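Local coordinates for protein nucleoside phosphorylase, putative (Trypanosoma brucei, PDB 3BJE) that acts as a homodimeric uridine phosphorylase, probably cleaving uridine with phosphate to give uracil and ribose 1-phosphate, at residues Leu201-Ile206 against His264-Asn269. Sequence-based numbering, arbitrary orientation.
Sequences LRAIDI and HLTVPN
A203 and T266 meet methyl to methyl: CB of A203 faces CG2 of T266 at 4.1 Å, and no closer approach is made anywhere between 201-206 and 264-269. With OG1 of T266 beside the backbone N and anti to the carbonyl carbon (chi1 -52°), CG2 stands anti to the N and points to A203. The hydroxyl is taken up by the second subunit, where OG1 of T266 is hydrogen-bonded to the carbonyl O of L175 and to the backbone N of S178. One side chain thus splits its work, its carbon branch packing within the chain and its oxygen bonded across the dimer interface.

The second pair is L201 with V267, and it is looser. CB of V267 is directed at the other segment, and its CG2 branch comes to 4.4 Å from the backbone N of L201, which is itself hydrogen-bonded to OG1 of T199. The CB of L201 is directed away from 264-269, but the end of its side chain swings back and brings CD2 to 4.5 Å from CG2 of V267. L201 and V267 are buried, whereas A203 is exposed and T266 lies at the subunit interface. No hydrogen bond joins the two segments; the contact is mainly methyl packing.

Within 201-206, I204 N bonds the O of L201 at 2.9 Å, NH1 of R196 hydrogen-bonds the O of I204, and an inverse gamma turn centred on D205 follows. Y176 of the second subunit packs on both L201 and I204.

What results is a small, largely apolar seam between two loops of the phosphorylase-superfamily fold, one leading from helix 186-198 into strand 207-210, the other entering helix 270-276, set away from the ribose 1-phosphate and uracil pockets and bordered by the partner subunit of the homodimer.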
ATOM      1  N   LEU A 201      -9.539  17.532   6.499  1.00 15.93           N
ATOM      2  CA  LEU A 201      -8.150  17.153   6.813  1.00 15.85           C
ATOM      3  C   LEU A 201      -7.601  17.966   7.993  1.00 18.01           C
ATOM      4  O   LEU A 201      -6.496  17.706   8.440  1.00 18.61           O
ATOM      5  CB  LEU A 201      -7.247  17.279   5.594  1.00 17.53           C
ATOM      6  CG  LEU A 201      -7.647  16.298   4.472  1.00 19.93           C
ATOM      7  CD1 LEU A 201      -7.043  16.717   3.142  1.00 20.02           C
ATOM      8  CD2 LEU A 201      -7.261  14.826   4.781  1.00 20.05           C
ATOM      9  N   ARG A 202      -8.377  18.910   8.528  1.00 17.88           N
ATOM     10  CA  ARG A 202      -8.074  19.486   9.828  1.00 16.94           C
ATOM     11  C   ARG A 202      -7.813  18.402  10.896  1.00 19.49           C
ATOM     12  O   ARG A 202      -7.175  18.668  11.894  1.00 21.84           O
ATOM     13  CB  ARG A 202      -9.174  20.461  10.277  1.00 18.58           C
ATOM     14  CG  ARG A 202     -10.495  19.800  10.645  1.00 19.65           C
ATOM     15  CD  ARG A 202     -11.530  20.804  11.124  1.00 18.73           C
ATOM     16  NE  ARG A 202     -11.755  21.866  10.144  1.00 18.69           N
ATOM     17  CZ  ARG A 202     -12.555  21.778   9.086  1.00 19.63           C
ATOM     18  NH1 ARG A 202     -13.270  20.676   8.861  1.00 18.60           N
ATOM     19  NH2 ARG A 202     -12.636  22.811   8.245  1.00 20.03           N
ATOM     20  N   ALA A 203      -8.341  17.199  10.670  1.00 18.55           N
ATOM     21  CA  ALA A 203      -8.202  16.090  11.623  1.00 18.85           C
ATOM     22  C   ALA A 203      -6.926  15.268  11.435  1.00 19.07           C
ATOM     23  O   ALA A 203      -6.648  14.375  12.236  1.00 20.33           O
ATOM     24  CB  ALA A 203      -9.417  15.181  11.518  1.00 21.11           C
ATOM     25  N   ILE A 204      -6.150  15.580  10.395  1.00 18.68           N
ATOM     26  CA  ILE A 204      -5.021  14.735   9.980  1.00 18.47           C
ATOM     27  C   ILE A 204      -3.747  15.564   9.916  1.00 17.67           C
ATOM     28  O   ILE A 204      -3.754  16.671   9.413  1.00 17.57           O
ATOM     29  CB  ILE A 204      -5.281  14.123   8.579  1.00 18.15           C
ATOM     30  CG1 ILE A 204      -6.621  13.370   8.564  1.00 18.87           C
ATOM     31  CG2 ILE A 204      -4.130  13.207   8.129  1.00 17.15           C
ATOM     32  CD1 ILE A 204      -6.610  12.071   9.404  1.00 19.79           C
ATOM     33  N   ASP A 205      -2.636  15.009  10.389  1.00 18.16           N
ATOM     34  CA  ASP A 205      -1.323  15.673  10.288  1.00 18.12           C
ATOM     35  C   ASP A 205      -0.787  15.476   8.856  1.00 18.22           C
ATOM     36  O   ASP A 205       0.183  14.753   8.619  1.00 18.42           O
ATOM     37  CB  ASP A 205      -0.344  15.125  11.340  1.00 18.30           C
ATOM     38  CG  ASP A 205       0.970  15.870  11.372  1.00 23.52           C
ATOM     39  OD1 ASP A 205       1.104  16.946  10.753  1.00 23.51           O
ATOM     40  OD2 ASP A 205       1.895  15.380  12.040  1.00 23.86           O
ATOM     41  N   ILE A 206      -1.441  16.121   7.893  1.00 18.98           N
ATOM     42  CA  ILE A 206      -1.035  16.029   6.485  1.00 18.44           C
ATOM     43  C   ILE A 206       0.357  16.611   6.249  1.00 20.39           C
ATOM     44  O   ILE A 206       0.839  17.449   7.021  1.00 20.00           O
ATOM     45  CB  ILE A 206      -2.044  16.706   5.543  1.00 20.65           C
ATOM     46  CG1 ILE A 206      -2.175  18.199   5.869  1.00 23.56           C
ATOM     47  CG2 ILE A 206      -3.398  16.038   5.669  1.00 21.16           C
ATOM     48  CD1 ILE A 206      -2.840  19.008   4.781  1.00 27.67           C
ATOM     49  N   HIS A 264     -19.221   6.298   9.182  1.00 15.51           N
ATOM     50  CA  HIS A 264     -18.014   6.412   9.998  1.00 15.15           C
ATOM     51  C   HIS A 264     -16.869   7.192   9.349  1.00 15.43           C
ATOM     52  O   HIS A 264     -15.751   7.255   9.908  1.00 15.27           O
ATOM     53  CB  HIS A 264     -17.493   5.013  10.330  1.00 15.61           C
ATOM     54  CG  HIS A 264     -18.496   4.157  11.026  1.00 17.12           C
ATOM     55  ND1 HIS A 264     -18.894   4.393  12.325  1.00 22.81           N
ATOM     56  CD2 HIS A 264     -19.156   3.044  10.624  1.00 20.58           C
ATOM     57  CE1 HIS A 264     -19.773   3.472  12.684  1.00 22.56           C
ATOM     58  NE2 HIS A 264     -19.949   2.643  11.673  1.00 20.72           N
ATOM     59  N   LEU A 265     -17.111   7.775   8.179  1.00 14.94           N
ATOM     60  CA  LEU A 265     -16.060   8.477   7.487  1.00 14.53           C
ATOM     61  C   LEU A 265     -15.635   9.747   8.205  1.00 15.25           C
ATOM     62  O   LEU A 265     -16.477  10.496   8.700  1.00 16.25           O
ATOM     63  CB  LEU A 265     -16.514   8.884   6.090  1.00 14.82           C
ATOM     64  CG  LEU A 265     -16.779   7.733   5.130  1.00 18.63           C
ATOM     65  CD1 LEU A 265     -17.070   8.279   3.735  1.00 21.02           C
ATOM     66  CD2 LEU A 265     -15.594   6.755   5.129  1.00 18.61           C
ATOM     67  N   THR A 266     -14.326   9.992   8.241  1.00 16.90           N
ATOM     68  CA  THR A 266     -13.768  11.223   8.804  1.00 17.89           C
ATOM     69  C   THR A 266     -13.910  12.412   7.857  1.00 18.40           C
ATOM     70  O   THR A 266     -14.117  13.560   8.309  1.00 19.27           O
ATOM     71  CB  THR A 266     -12.284  11.004   9.129  1.00 21.44           C
ATOM     72  OG1 THR A 266     -12.173   9.836   9.931  1.00 21.25           O
ATOM     73  CG2 THR A 266     -11.650  12.182   9.910  1.00 18.50           C
ATOM     74  N   VAL A 267     -13.764  12.149   6.562  1.00 18.45           N
ATOM     75  CA  VAL A 267     -13.840  13.199   5.545  1.00 17.92           C
ATOM     76  C   VAL A 267     -14.774  12.766   4.415  1.00 16.40           C
ATOM     77  O   VAL A 267     -14.347  12.552   3.284  1.00 17.23           O
ATOM     78  CB  VAL A 267     -12.456  13.571   4.951  1.00 16.96           C
ATOM     79  CG1 VAL A 267     -12.527  14.911   4.248  1.00 17.10           C
ATOM     80  CG2 VAL A 267     -11.369  13.603   6.053  1.00 17.14           C
ATOM     81  N   PRO A 268     -16.072  12.625   4.723  1.00 18.18           N
ATOM     82  CA  PRO A 268     -17.011  12.128   3.715  1.00 18.59           C
ATOM     83  C   PRO A 268     -17.160  13.024   2.491  1.00 19.32           C
ATOM     84  O   PRO A 268     -17.533  12.531   1.427  1.00 19.42           O
ATOM     85  CB  PRO A 268     -18.341  12.043   4.482  1.00 19.53           C
ATOM     86  CG  PRO A 268     -18.195  13.034   5.574  1.00 18.24           C
ATOM     87  CD  PRO A 268     -16.754  12.946   5.993  1.00 19.18           C
ATOM     88  N   ASN A 269     -16.927  14.322   2.660  1.00 18.33           N
ATOM     89  CA  ASN A 269     -17.051  15.280   1.570  1.00 19.04           C
ATOM     90  C   ASN A 269     -15.712  15.711   1.011  1.00 20.10           C
ATOM     91  O   ASN A 269     -15.595  16.800   0.441  1.00 17.97           O
ATOM     92  CB  ASN A 269     -17.864  16.489   2.054  1.00 17.62           C
ATOM     93  CG  ASN A 269     -19.234  16.083   2.569  1.00 18.70           C
ATOM     94  OD1 ASN A 269     -19.929  15.286   1.921  1.00 21.68           O
ATOM     95  ND2 ASN A 269     -19.631  16.625   3.720  1.00 17.36           N
TER